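Local atomic coordinates of hypothetical protein (PDB entry 3I3F), a protein that is of unknown function but belongs to the YjgF/L-PSP endoribonuclease family of trimeric proteins and binds pentanoic acid in clefts between its subunits. Residues T16-P21 and L72-S77; C20-K25 and I47-T52; G43-D48 and L130-N135; Q60-F65 and N102-E107; V83-F88 and P116-V121. All blocks are in the same frame, centred on the assembly; numbering follows the deposited sequence.

Interaction 1: residues T16-P21 and L72-S77; sequences TFLVCP and LEYANS
A CH-pi contact between Cys20 and the ring of Tyr74 lies at the heart of this partly buried junction, where the chain leaving strand 16-18, outermost in this chain's sheet, passes over the C-terminal end of helix 56-74. Cys20 CA sits above the centre of the Tyr74 ring, 3.7 Å from its centroid and 13° off the normal. Cys20 SG takes a more oblique sulfur-aromatic position at 4.5 Å from that centroid, while Pro21 CD comes within 3.5 Å of Tyr74 CE1 on a side chain set roughly at right angles to the tyrosine. With CG anti to the backbone N (chi1 -171°), the ring reaches the Cys20-Pro21 backbone. Here the helix ends in a Schellman motif: Asn76, with positive phi, lets Ser77 N bond back to Leu72 O at 2.7 Å and Asn76 N to Glu73 O. Just before that reversal, Ala75 receives Leu18, whose CD2 lies 4.2 Å from Ala75 CB, and Leu18 CB stands at the edge of the tyrosine ring. A water in the ring plane accepts from Val19 N and lies 3.1 Å from Tyr74 OH, joining loop and phenol. Ile32, on the neighbouring strand, touches Leu18, Tyr74 and Ala75 together.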
# COMPACT_ATOMS: atom_id res chain seq x y z
N THR A 16 -10.56 -15.56 5.17
CA THR A 16 -9.88 -16.69 5.79
C THR A 16 -8.39 -16.40 5.86
O THR A 16 -7.82 -15.81 4.94
CB THR A 16 -10.12 -17.99 5.00
OG1 THR A 16 -9.71 -17.81 3.64
CG2 THR A 16 -11.59 -18.36 5.02
N PHE A 17 -7.77 -16.80 6.96
CA PHE A 17 -6.35 -16.56 7.20
C PHE A 17 -5.61 -17.88 7.20
O PHE A 17 -6.02 -18.83 7.87
CB PHE A 17 -6.16 -15.79 8.50
CG PHE A 17 -6.94 -14.50 8.54
CD1 PHE A 17 -6.38 -13.33 8.06
CD2 PHE A 17 -8.24 -14.47 9.02
CE1 PHE A 17 -7.10 -12.14 8.07
CE2 PHE A 17 -8.96 -13.29 9.04
CZ PHE A 17 -8.39 -12.12 8.57
N LEU A 18 -4.54 -17.95 6.42
CA LEU A 18 -3.80 -19.18 6.19
C LEU A 18 -2.34 -19.01 6.60
O LEU A 18 -1.81 -17.90 6.59
CB LEU A 18 -3.85 -19.57 4.71
CG LEU A 18 -5.15 -20.16 4.14
CD1 LEU A 18 -6.33 -19.24 4.34
CD2 LEU A 18 -4.96 -20.47 2.66
N VAL A 19 -1.70 -20.12 6.95
CA VAL A 19 -0.26 -20.16 7.18
C VAL A 19 0.33 -21.33 6.42
O VAL A 19 0.01 -22.49 6.70
CB VAL A 19 0.08 -20.30 8.68
CG1 VAL A 19 1.60 -20.31 8.88
CG2 VAL A 19 -0.55 -19.17 9.48
N CYS A 20 1.16 -21.03 5.43
CA CYS A 20 1.91 -22.05 4.72
C CYS A 20 3.01 -22.57 5.64
O CYS A 20 3.86 -21.80 6.08
CB CYS A 20 2.53 -21.47 3.45
SG CYS A 20 3.55 -22.64 2.54
N PRO A 21 2.99 -23.88 5.95
CA PRO A 21 3.97 -24.41 6.90
C PRO A 21 5.43 -24.37 6.43
O PRO A 21 6.33 -24.56 7.25
CB PRO A 21 3.51 -25.85 7.13
CG PRO A 21 2.69 -26.19 5.95
CD PRO A 21 2.06 -24.92 5.48
N LEU A 72 1.41 -18.08 -2.15
CA LEU A 72 0.37 -17.95 -3.17
C LEU A 72 -0.11 -19.31 -3.67
O LEU A 72 -1.32 -19.52 -3.81
CB LEU A 72 0.85 -17.09 -4.34
CG LEU A 72 1.03 -15.60 -4.02
CD1 LEU A 72 1.60 -14.85 -5.21
CD2 LEU A 72 -0.30 -14.98 -3.59
N GLU A 73 0.81 -20.24 -3.91
CA GLU A 73 0.42 -21.58 -4.37
C GLU A 73 -0.37 -22.33 -3.30
O GLU A 73 -1.34 -23.03 -3.61
CB GLU A 73 1.65 -22.36 -4.84
CG GLU A 73 2.20 -21.82 -6.16
CD GLU A 73 3.45 -22.53 -6.66
OE1 GLU A 73 3.88 -23.52 -6.02
OE2 GLU A 73 4.00 -22.09 -7.69
N TYR A 74 0.03 -22.15 -2.04
CA TYR A 74 -0.69 -22.71 -0.90
C TYR A 74 -2.13 -22.18 -0.83
O TYR A 74 -3.04 -22.90 -0.43
CB TYR A 74 0.08 -22.36 0.38
CG TYR A 74 -0.40 -23.02 1.65
CD1 TYR A 74 -0.13 -24.37 1.91
CD2 TYR A 74 -1.08 -22.29 2.62
CE1 TYR A 74 -0.55 -24.97 3.09
CE2 TYR A 74 -1.51 -22.89 3.80
CZ TYR A 74 -1.24 -24.22 4.03
OH TYR A 74 -1.66 -24.81 5.20
N ALA A 75 -2.31 -20.93 -1.24
CA ALA A 75 -3.62 -20.27 -1.23
C ALA A 75 -4.38 -20.39 -2.56
O ALA A 75 -5.28 -19.59 -2.83
CB ALA A 75 -3.45 -18.79 -0.86
N ASN A 76 -4.04 -21.38 -3.38
CA ASN A 76 -4.69 -21.62 -4.68
C ASN A 76 -4.51 -20.46 -5.66
O ASN A 76 -5.43 -20.08 -6.38
CB ASN A 76 -6.18 -21.96 -4.48
CG ASN A 76 -6.77 -22.72 -5.67
OD1 ASN A 76 -6.07 -23.45 -6.37
ND2 ASN A 76 -8.07 -22.54 -5.89
N SER A 77 -3.30 -19.90 -5.66
CA SER A 77 -2.92 -18.81 -6.55
C SER A 77 -1.53 -19.11 -7.11
O SER A 77 -1.12 -20.27 -7.18
CB SER A 77 -2.94 -17.48 -5.78
OG SER A 77 -2.76 -16.37 -6.63
O HOH W 1 -3.06 -22.70 6.96

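Interaction 2: residues C20-K25 and I47-T52; sequences CPDVVK and IDKSGT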
# COMPACT_ATOMS: atom_id res chain seq x y z
N CYS A 20 1.16 -21.03 5.43
CA CYS A 20 1.91 -22.05 4.72
C CYS A 20 3.01 -22.57 5.64
O CYS A 20 3.86 -21.80 6.08
CB CYS A 20 2.53 -21.47 3.45
SG CYS A 20 3.55 -22.64 2.54
N PRO A 21 2.99 -23.88 5.95
CA PRO A 21 3.97 -24.41 6.90
C PRO A 21 5.43 -24.37 6.43
O PRO A 21 6.33 -24.56 7.25
CB PRO A 21 3.51 -25.85 7.13
CG PRO A 21 2.69 -26.19 5.95
CD PRO A 21 2.06 -24.92 5.48
N ASP A 22 5.66 -24.14 5.13
CA ASP A 22 7.02 -24.09 4.58
C ASP A 22 7.55 -22.66 4.47
O ASP A 22 8.63 -22.43 3.92
CB ASP A 22 7.06 -24.77 3.20
CG ASP A 22 8.48 -25.09 2.75
OD1 ASP A 22 9.36 -25.27 3.62
OD2 ASP A 22 8.71 -25.15 1.53
N VAL A 23 6.80 -21.69 4.99
CA VAL A 23 7.22 -20.29 4.97
C VAL A 23 7.17 -19.71 6.38
O VAL A 23 6.22 -19.95 7.13
CB VAL A 23 6.34 -19.44 4.01
CG1 VAL A 23 6.77 -17.98 4.03
CG2 VAL A 23 6.40 -20.01 2.60
N VAL A 24 8.20 -18.94 6.74
CA VAL A 24 8.29 -18.31 8.05
C VAL A 24 7.02 -17.51 8.37
O VAL A 24 6.45 -16.83 7.51
CB VAL A 24 9.54 -17.41 8.16
CG1 VAL A 24 9.46 -16.23 7.19
CG2 VAL A 24 9.74 -16.92 9.59
N LYS A 25 6.59 -17.60 9.63
CA LYS A 25 5.40 -16.92 10.12
C LYS A 25 5.82 -16.00 11.27
O LYS A 25 6.51 -16.44 12.19
CB LYS A 25 4.38 -17.96 10.60
CG LYS A 25 3.14 -17.40 11.29
CD LYS A 25 2.30 -16.57 10.34
CE LYS A 25 1.00 -16.12 11.00
NZ LYS A 25 1.23 -15.14 12.10
N ILE A 47 13.83 -14.33 4.79
CA ILE A 47 14.05 -15.24 5.91
C ILE A 47 13.47 -16.60 5.53
O ILE A 47 12.34 -16.69 5.04
CB ILE A 47 13.37 -14.71 7.19
CG1 ILE A 47 14.02 -13.39 7.62
CG2 ILE A 47 13.45 -15.74 8.32
CD1 ILE A 47 13.32 -12.69 8.76
N ASP A 48 14.25 -17.67 5.75
CA ASP A 48 13.81 -19.02 5.39
C ASP A 48 12.98 -19.63 6.53
O ASP A 48 12.80 -19.00 7.57
CB ASP A 48 14.99 -19.91 4.97
CG ASP A 48 16.01 -20.13 6.08
OD1 ASP A 48 15.64 -20.09 7.27
OD2 ASP A 48 17.19 -20.36 5.75
N LYS A 49 12.48 -20.84 6.32
CA LYS A 49 11.59 -21.49 7.29
C LYS A 49 12.24 -21.69 8.66
O LYS A 49 11.56 -21.62 9.68
CB LYS A 49 11.07 -22.82 6.72
CG LYS A 49 10.30 -23.70 7.71
CD LYS A 49 9.06 -23.02 8.27
CE LYS A 49 8.47 -23.84 9.41
NZ LYS A 49 7.21 -23.27 9.93
N SER A 50 13.55 -21.92 8.68
CA SER A 50 14.29 -22.08 9.94
C SER A 50 14.43 -20.78 10.72
O SER A 50 14.87 -20.79 11.87
CB SER A 50 15.68 -22.68 9.69
OG SER A 50 16.56 -21.73 9.12
N GLY A 51 14.06 -19.65 10.11
CA GLY A 51 14.12 -18.34 10.76
C GLY A 51 15.42 -17.61 10.50
O GLY A 51 15.71 -16.60 11.14
N THR A 52 16.21 -18.11 9.55
CA THR A 52 17.50 -17.52 9.22
C THR A 52 17.35 -16.46 8.14
O THR A 52 16.82 -16.73 7.06
CB THR A 52 18.49 -18.60 8.72
OG1 THR A 52 18.68 -19.58 9.74
CG2 THR A 52 19.83 -17.98 8.35
O HOH W 2 4.87 -21.62 8.83
O HOH W 3 5.87 -21.05 9.55
O HOH W 4 10.40 -18.74 4.91
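Lys49 lays its side chain along the backbone of the 20-23 turn, its CB 3.7 Å from Asp22 O and its CD 3.3 Å from Pro21 O. A bend at chi2 (60°) turns the otherwise extended chain so that its ammonium ends beside the same Pro21 carbonyl, where NZ makes a weak hydrogen bond of 3.1 Å. A water modelled at two alternative, mutually exclusive positions links Lys49 NZ to Val23 O from either one. The nearby carboxylate of Asp22 is not the partner of this lysine, since in the conformer described it pairs with Lys70 of helix 56-74. Beside the polar half lies an apolar one, in which Val24 CG2 meets Ile47 CG2 at 4.1 Å. The other methyl, Val24 CG1, rests against a carbonyl oxygen, 3.6 Å from Ile47 O. Another water accepts from Val24 N and lies 2.8 Å from Ile47 O.

The contact joins two surface loops, each containing a type I beta turn, Cys20-Val23 and Asp48-Gly51. The second is braced by Asp48 OD1, which accepts from Ser50 OG at 2.6 Å and from Thr52 N, the two donors arriving from opposite faces of the carboxylate plane. Since the lysine ammonium is matched with neutral carbonyls and water and not with an acid, the contact probably relies more on ion-dipole attraction and solvent than on ion pairing.

Interaction 3: residues G43-D48 and L130-N135; sequences GSVGID and LVEVVN. With LEA (pentanoic acid), chain F.
Ser44 and Val133 form a single antiparallel bridge, a hydrogen-bonded pair in which Ser44 N gives to Val133 O at 2.9 Å and Val133 N to Ser44 O at 3.0 Å, both nearly straight. The bridge prolongs the pairing of strands 38-41 and 131-139, neighbours in the mixed sheet of the YjgF-like fold, into the loop that follows strand 38-41. Beyond it the segments part: a water accepts from Gly46 N and donates to Val131 O, and Gly46 forms the centre of an inverse gamma turn. A second water bridges Val133 O and, in the conformer described, Ser44 OG.

On one side of the bridge, Val45 and Glu132 lie side by side and point the same way, with Val45 CG1 3.6 Å from Glu132 CG. That methyl thus packs on the aliphatic part of the glutamate. With CG anti to the backbone N (chi1 -175°) and the rest extended, Glu132 carries its carboxylate along to Gly43, whose CA is 3.9 Å from Glu132 OE2. Both residues line the pocket holding pentanoic acid, completed by Phe26, Val29 and Gln126, while Arg118 of a neighbouring subunit also bonds the ligand. The aliphatic chain of the acid, not its carboxylate, meets this side: its C5 lies 3.2 Å from Gly43 O and 3.7 Å from Glu132 OE2.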
# COMPACT_ATOMS: atom_id res chain seq x y z
N GLY A 43 3.72 -8.82 4.84
CA GLY A 43 5.06 -8.48 4.37
C GLY A 43 5.94 -9.70 4.23
O GLY A 43 5.94 -10.57 5.11
N SER A 44 6.67 -9.79 3.12
CA SER A 44 7.58 -10.89 2.85
C SER A 44 9.01 -10.40 2.85
O SER A 44 9.31 -9.34 2.30
CB SER A 44 7.25 -11.54 1.50
OG SER A 44 5.95 -12.11 1.52
N VAL A 45 9.90 -11.17 3.48
CA VAL A 45 11.30 -10.81 3.62
C VAL A 45 12.17 -12.04 3.39
O VAL A 45 11.65 -13.16 3.29
CB VAL A 45 11.58 -10.19 5.01
CG1 VAL A 45 10.81 -8.88 5.17
CG2 VAL A 45 11.21 -11.18 6.11
N GLY A 46 13.48 -11.83 3.31
CA GLY A 46 14.41 -12.89 2.93
C GLY A 46 14.82 -13.83 4.06
O GLY A 46 16.01 -14.10 4.24
N ILE A 47 13.83 -14.33 4.79
CA ILE A 47 14.05 -15.24 5.91
C ILE A 47 13.47 -16.60 5.53
O ILE A 47 12.34 -16.69 5.04
CB ILE A 47 13.37 -14.71 7.19
CG1 ILE A 47 14.02 -13.39 7.62
CG2 ILE A 47 13.45 -15.74 8.32
CD1 ILE A 47 13.32 -12.69 8.76
N ASP A 48 14.25 -17.67 5.75
CA ASP A 48 13.81 -19.02 5.39
C ASP A 48 12.98 -19.63 6.53
O ASP A 48 12.80 -19.00 7.57
CB ASP A 48 14.99 -19.91 4.97
CG ASP A 48 16.01 -20.13 6.08
OD1 ASP A 48 15.64 -20.09 7.27
OD2 ASP A 48 17.19 -20.36 5.75
N LEU A 130 17.22 -5.95 3.88
CA LEU A 130 17.66 -5.15 2.73
C LEU A 130 16.53 -4.91 1.73
O LEU A 130 16.58 -3.97 0.94
CB LEU A 130 18.83 -5.84 2.02
CG LEU A 130 20.06 -6.11 2.90
CD1 LEU A 130 21.08 -6.94 2.14
CD2 LEU A 130 20.67 -4.81 3.39
N VAL A 131 15.52 -5.78 1.77
CA VAL A 131 14.37 -5.68 0.88
C VAL A 131 13.14 -6.25 1.59
O VAL A 131 13.24 -7.16 2.41
CB VAL A 131 14.61 -6.46 -0.44
CG1 VAL A 131 14.98 -7.91 -0.16
CG2 VAL A 131 13.39 -6.37 -1.36
N GLU A 132 11.99 -5.68 1.28
CA GLU A 132 10.72 -6.19 1.77
C GLU A 132 9.66 -5.98 0.70
O GLU A 132 9.58 -4.89 0.12
CB GLU A 132 10.31 -5.50 3.07
CG GLU A 132 9.05 -6.07 3.70
CD GLU A 132 8.77 -5.56 5.10
OE1 GLU A 132 9.64 -4.86 5.67
OE2 GLU A 132 7.68 -5.87 5.62
N VAL A 133 8.87 -7.01 0.43
CA VAL A 133 7.81 -6.93 -0.56
C VAL A 133 6.47 -7.01 0.18
O VAL A 133 6.22 -7.95 0.93
CB VAL A 133 7.93 -8.05 -1.60
CG1 VAL A 133 6.76 -8.00 -2.58
CG2 VAL A 133 9.25 -7.92 -2.35
N VAL A 134 5.63 -6.00 -0.04
CA VAL A 134 4.40 -5.83 0.71
C VAL A 134 3.22 -5.60 -0.22
O VAL A 134 3.40 -5.36 -1.42
CB VAL A 134 4.50 -4.66 1.72
CG1 VAL A 134 5.73 -4.83 2.62
CG2 VAL A 134 4.55 -3.32 1.00
N ASN A 135 2.01 -5.68 0.33
CA ASN A 135 0.78 -5.44 -0.43
C ASN A 135 0.68 -6.30 -1.69
O ASN A 135 0.19 -5.83 -2.73
CB ASN A 135 0.63 -3.95 -0.76
CG ASN A 135 0.43 -3.11 0.48
OD1 ASN A 135 -0.25 -3.51 1.42
ND2 ASN A 135 1.04 -1.93 0.50
C2 LEA F . 5.72 -6.36 10.38
O2 LEA F . 4.64 -5.99 9.87
C3 LEA F . 6.57 -7.41 9.71
C4 LEA F . 6.02 -7.80 8.34
C5 LEA F . 6.85 -8.88 7.64
C6 LEA F . 8.22 -9.10 8.25
O1 LEA F . 6.14 -5.88 11.46
O HOH W 5 4.65 -10.15 0.31
O HOH W 6 14.63 -9.31 3.33

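Interaction 4: residues Q60-F65 and N102-E107; sequences QTRQTF and NELYRE
The guanidinium of Arg62 receives Leu104 CD2 over one face, 3.2 Å above its plane and offset toward the rim, while the Phe65 and Tyr105 rings meet obliquely with planes at 72°. In the second pair Phe65 CZ approaches the edge of the Tyr105 ring, 3.5 Å from Tyr105 CD1. These groups join the two helices that cover one face of the sheet in this YjgF-like fold: segments 60-65 and 102-107 run in broadly the same direction, their axes 10.2 Å apart and crossing at -31°. Thr61 and Leu104 mark the closest CA approach; Thr61 CB is 3.9 Å from Leu104 CD1, and its CG2 meets Leu104 CB. The Thr61 hydroxyl meanwhile bonds Leu57 O one helical turn earlier, so the threonine offers carbon to its neighbour. Phe65 also packs on Val133 of the sheet, and Tyr105 makes a cation-pi contact with Arg118, bringing the helix pair close to the pentanoic acid bound by Arg118. At the exposed margin the extended Arg62 chain reaches across to the other helix. There, in the conformer described, Arg62 NH2, also weakly paired with Glu58, forms a long salt bridge with Glu107 OE1 at 3.5 Å, the guanidinium and carboxylate planes turned 48° apart.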
# COMPACT_ATOMS: atom_id res chain seq x y z
N GLN A 60 18.57 -12.51 -0.09
CA GLN A 60 17.32 -12.04 0.53
C GLN A 60 16.21 -11.88 -0.50
O GLN A 60 15.06 -12.22 -0.24
CB GLN A 60 17.53 -10.73 1.29
CG GLN A 60 18.26 -10.90 2.62
CD GLN A 60 18.26 -9.65 3.47
OE1 GLN A 60 17.38 -8.80 3.36
NE2 GLN A 60 19.26 -9.53 4.34
N THR A 61 16.56 -11.37 -1.68
CA THR A 61 15.59 -11.19 -2.76
C THR A 61 15.04 -12.52 -3.25
O THR A 61 13.83 -12.68 -3.38
CB THR A 61 16.20 -10.40 -3.94
OG1 THR A 61 16.58 -9.10 -3.48
CG2 THR A 61 15.19 -10.26 -5.07
N ARG A 62 15.92 -13.49 -3.49
CA ARG A 62 15.49 -14.81 -3.95
C ARG A 62 14.60 -15.50 -2.92
O ARG A 62 13.58 -16.09 -3.26
CB ARG A 62 16.71 -15.69 -4.27
CG ARG A 62 17.49 -15.24 -5.50
CD ARG A 62 18.68 -16.16 -5.77
NE ARG A 62 19.45 -15.73 -6.93
CZ ARG A 62 19.13 -16.01 -8.19
NH1 ARG A 62 18.05 -16.73 -8.46
NH2 ARG A 62 19.90 -15.58 -9.19
N GLN A 63 14.98 -15.40 -1.64
CA GLN A 63 14.20 -16.00 -0.56
C GLN A 63 12.83 -15.33 -0.41
O GLN A 63 11.83 -16.01 -0.18
CB GLN A 63 14.97 -15.95 0.76
CG GLN A 63 14.28 -16.66 1.92
CD GLN A 63 14.18 -18.16 1.70
OE1 GLN A 63 15.20 -18.84 1.56
NE2 GLN A 63 12.96 -18.68 1.68
N THR A 64 12.79 -14.01 -0.56
CA THR A 64 11.54 -13.26 -0.46
C THR A 64 10.53 -13.73 -1.50
O THR A 64 9.37 -13.98 -1.17
CB THR A 64 11.78 -11.74 -0.62
OG1 THR A 64 12.58 -11.27 0.46
CG2 THR A 64 10.46 -10.98 -0.63
N PHE A 65 10.96 -13.86 -2.75
CA PHE A 65 10.04 -14.27 -3.81
C PHE A 65 9.71 -15.76 -3.77
O PHE A 65 8.64 -16.16 -4.20
CB PHE A 65 10.53 -13.81 -5.18
CG PHE A 65 10.32 -12.35 -5.42
CD1 PHE A 65 9.04 -11.85 -5.62
CD2 PHE A 65 11.38 -11.46 -5.39
CE1 PHE A 65 8.82 -10.50 -5.82
CE2 PHE A 65 11.17 -10.10 -5.59
CZ PHE A 65 9.89 -9.62 -5.80
N ASN A 102 16.45 -5.46 -9.30
CA ASN A 102 15.61 -5.42 -10.50
C ASN A 102 15.97 -6.50 -11.52
O ASN A 102 15.09 -7.05 -12.18
CB ASN A 102 15.62 -4.03 -11.14
CG ASN A 102 14.83 -3.02 -10.33
OD1 ASN A 102 13.73 -3.32 -9.85
ND2 ASN A 102 15.38 -1.83 -10.17
N GLU A 103 17.26 -6.83 -11.62
CA GLU A 103 17.69 -7.94 -12.47
C GLU A 103 17.06 -9.24 -11.98
O GLU A 103 16.53 -10.02 -12.78
CB GLU A 103 19.22 -8.07 -12.46
CG GLU A 103 19.93 -6.89 -13.10
CD GLU A 103 21.44 -6.93 -12.94
OE1 GLU A 103 21.96 -7.76 -12.17
OE2 GLU A 103 22.12 -6.10 -13.58
N LEU A 104 17.11 -9.48 -10.67
CA LEU A 104 16.51 -10.67 -10.07
C LEU A 104 14.99 -10.66 -10.19
O LEU A 104 14.37 -11.69 -10.43
CB LEU A 104 16.92 -10.79 -8.60
CG LEU A 104 18.41 -11.03 -8.36
CD1 LEU A 104 18.77 -10.72 -6.92
CD2 LEU A 104 18.78 -12.46 -8.71
N TYR A 105 14.39 -9.48 -10.02
CA TYR A 105 12.95 -9.30 -10.17
C TYR A 105 12.47 -9.76 -11.54
O TYR A 105 11.45 -10.44 -11.66
CB TYR A 105 12.58 -7.83 -9.96
CG TYR A 105 11.09 -7.58 -9.92
CD1 TYR A 105 10.38 -7.71 -8.73
CD2 TYR A 105 10.40 -7.20 -11.06
CE1 TYR A 105 9.01 -7.47 -8.68
CE2 TYR A 105 9.03 -6.96 -11.02
CZ TYR A 105 8.34 -7.10 -9.83
OH TYR A 105 6.99 -6.86 -9.77
N ARG A 106 13.23 -9.41 -12.58
CA ARG A 106 12.89 -9.79 -13.95
C ARG A 106 13.07 -11.29 -14.21
O ARG A 106 12.52 -11.81 -15.18
CB ARG A 106 13.69 -8.97 -14.96
CG ARG A 106 13.24 -7.51 -15.04
CD ARG A 106 13.91 -6.79 -16.19
NE ARG A 106 15.36 -6.70 -16.02
CZ ARG A 106 16.01 -5.70 -15.41
NH1 ARG A 106 15.35 -4.67 -14.89
NH2 ARG A 106 17.33 -5.74 -15.32
N GLU A 107 13.85 -11.98 -13.38
CA GLU A 107 13.96 -13.44 -13.45
C GLU A 107 12.75 -14.13 -12.82
O GLU A 107 12.44 -15.27 -13.14
CB GLU A 107 15.24 -13.93 -12.78
CG GLU A 107 16.51 -13.50 -13.48
CD GLU A 107 17.78 -13.98 -12.78
OE1 GLU A 107 17.67 -14.62 -11.71
OE2 GLU A 107 18.88 -13.70 -13.30

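Interaction 5: residues V83-F88 and P116-V121; sequences VSLNIF and PCRCCV. With LEA (pentanoic acid), chain D.
Arg118 runs from a CB lying 3.9 Å from O1 of pentanoic acid, through a CG that touches Leu85 CD1, to a CD packed 3.4 Å from Ile87 CD1. The setting is a beta-alpha-beta crossover unit: strands 82-90 and 117-123 lie parallel, joined through helix 95-108. A bend at chi3 (103°) turns the guanidinium so that Ile87 CD1 lies over one face, offset toward the rim. Its edge grips the ligand carboxylate twice, through Arg118 NE to O1 and Arg118 NH2 to O2, each at 2.8 Å, while Asn102 OD1 takes a further bond from NH2. Cys119, its CA 3.3 Å from O1, and Cys120 complete the pocket.

Four backbone bonds join the strands, from Cys117 N to Val83 O through Val121 N to Ile87 O. Val83 and Ser84 form a classic beta bulge opposite Val137. Val121 CG2 lies 3.6 Å from Phe88 CE1. Asn86 OD1 accepts from Asn135 ND2, and Asn86 ND2, bonded to Leu85 O, sits 3.3 Å from Cys119 SG.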
# COMPACT_ATOMS: atom_id res chain seq x y z
N VAL A 83 -1.63 -9.40 -9.11
CA VAL A 83 -2.15 -8.20 -9.75
C VAL A 83 -1.26 -7.00 -9.43
O VAL A 83 -0.96 -6.18 -10.31
CB VAL A 83 -3.58 -7.90 -9.23
CG1 VAL A 83 -4.09 -6.57 -9.78
CG2 VAL A 83 -4.53 -9.04 -9.58
N SER A 84 -0.86 -6.90 -8.17
CA SER A 84 -0.11 -5.75 -7.69
C SER A 84 0.79 -6.14 -6.51
O SER A 84 0.47 -7.05 -5.76
CB SER A 84 -1.08 -4.65 -7.26
OG SER A 84 -0.40 -3.47 -6.85
N LEU A 85 1.92 -5.44 -6.39
CA LEU A 85 2.79 -5.57 -5.22
C LEU A 85 3.58 -4.27 -5.03
O LEU A 85 3.66 -3.45 -5.94
CB LEU A 85 3.74 -6.77 -5.36
CG LEU A 85 4.74 -6.82 -6.51
CD1 LEU A 85 5.93 -5.91 -6.26
CD2 LEU A 85 5.21 -8.25 -6.73
N ASN A 86 4.11 -4.08 -3.83
CA ASN A 86 4.96 -2.93 -3.51
C ASN A 86 6.31 -3.43 -3.04
O ASN A 86 6.39 -4.45 -2.36
CB ASN A 86 4.37 -2.09 -2.37
CG ASN A 86 3.01 -1.48 -2.69
OD1 ASN A 86 2.39 -0.90 -1.79
ND2 ASN A 86 2.55 -1.58 -3.93
N ILE A 87 7.36 -2.69 -3.36
CA ILE A 87 8.71 -3.02 -2.91
C ILE A 87 9.25 -1.89 -2.03
O ILE A 87 9.19 -0.72 -2.41
CB ILE A 87 9.66 -3.22 -4.10
CG1 ILE A 87 9.17 -4.36 -4.99
CG2 ILE A 87 11.08 -3.50 -3.61
CD1 ILE A 87 9.57 -4.21 -6.42
N PHE A 88 9.75 -2.26 -0.86
CA PHE A 88 10.55 -1.36 -0.04
C PHE A 88 11.98 -1.87 -0.06
O PHE A 88 12.25 -2.99 0.37
CB PHE A 88 10.04 -1.33 1.41
CG PHE A 88 8.76 -0.56 1.59
CD1 PHE A 88 8.69 0.80 1.28
CD2 PHE A 88 7.63 -1.18 2.10
CE1 PHE A 88 7.51 1.51 1.46
CE2 PHE A 88 6.44 -0.47 2.28
CZ PHE A 88 6.39 0.88 1.96
N PRO A 116 3.33 -7.64 -13.03
CA PRO A 116 2.27 -7.05 -12.22
C PRO A 116 2.48 -5.57 -11.94
O PRO A 116 3.58 -5.05 -12.11
CB PRO A 116 2.33 -7.86 -10.92
CG PRO A 116 3.73 -8.36 -10.85
CD PRO A 116 4.14 -8.60 -12.27
N CYS A 117 1.42 -4.90 -11.50
CA CYS A 117 1.54 -3.53 -11.05
C CYS A 117 2.57 -3.47 -9.93
O CYS A 117 2.61 -4.34 -9.06
CB CYS A 117 0.19 -3.00 -10.56
SG CYS A 117 -1.06 -2.91 -11.85
N ARG A 118 3.42 -2.45 -9.98
CA ARG A 118 4.54 -2.34 -9.06
C ARG A 118 4.82 -0.90 -8.69
O ARG A 118 4.60 0.01 -9.49
CB ARG A 118 5.79 -2.95 -9.70
CG ARG A 118 6.88 -3.31 -8.72
CD ARG A 118 8.16 -3.72 -9.43
NE ARG A 118 9.18 -2.67 -9.41
CZ ARG A 118 10.49 -2.87 -9.56
NH1 ARG A 118 10.98 -4.09 -9.74
NH2 ARG A 118 11.32 -1.84 -9.51
N CYS A 119 5.30 -0.70 -7.47
CA CYS A 119 6.01 0.52 -7.11
C CYS A 119 7.20 0.11 -6.27
O CYS A 119 7.25 -1.00 -5.74
CB CYS A 119 5.11 1.51 -6.37
SG CYS A 119 4.52 0.96 -4.76
N CYS A 120 8.18 1.01 -6.16
CA CYS A 120 9.41 0.72 -5.45
C CYS A 120 9.99 2.01 -4.89
O CYS A 120 10.28 2.94 -5.64
CB CYS A 120 10.42 0.05 -6.38
SG CYS A 120 11.94 -0.50 -5.56
N VAL A 121 10.14 2.07 -3.57
CA VAL A 121 10.75 3.21 -2.91
C VAL A 121 11.70 2.73 -1.82
O VAL A 121 11.64 1.57 -1.41
CB VAL A 121 9.70 4.15 -2.28
CG1 VAL A 121 8.73 4.66 -3.34
CG2 VAL A 121 8.94 3.44 -1.16
C2 LEA D . 9.12 0.90 -9.89
O2 LEA D . 10.36 0.78 -9.83
C3 LEA D . 8.51 2.11 -10.58
C4 LEA D . 9.55 3.18 -10.89
C5 LEA D . 9.03 4.19 -11.91
C6 LEA D . 7.62 4.65 -11.59
O1 LEA D . 8.34 0.05 -9.41

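From the N terminus, interactions 1 and 2 start on the same stretch, sharing Cys20 and Pro21. Interaction 2 closes the shorter loop, around strands 32-35 and 38-41; interaction 1 reaches farther, to the end of helix 56-74. Interaction 3 begins where interaction 2 ends, sharing Ile47 and Asp48, and crosses interaction 1, which also crosses interaction 4, both using helix 56-74. The closure of interaction 3 at strand 131-139 encloses interactions 4 and 5, which cross each other: one pairs the two helices, the other the parallel strands around helix 95-108. Backbone bonds between Glu132 and Phe88 and between Val134 and Asn86 tie 3 to 5, Gln60 with Leu130 ties 3 to 4, and Tyr105 packing on Leu85 and Pro116 ties 4 to 5.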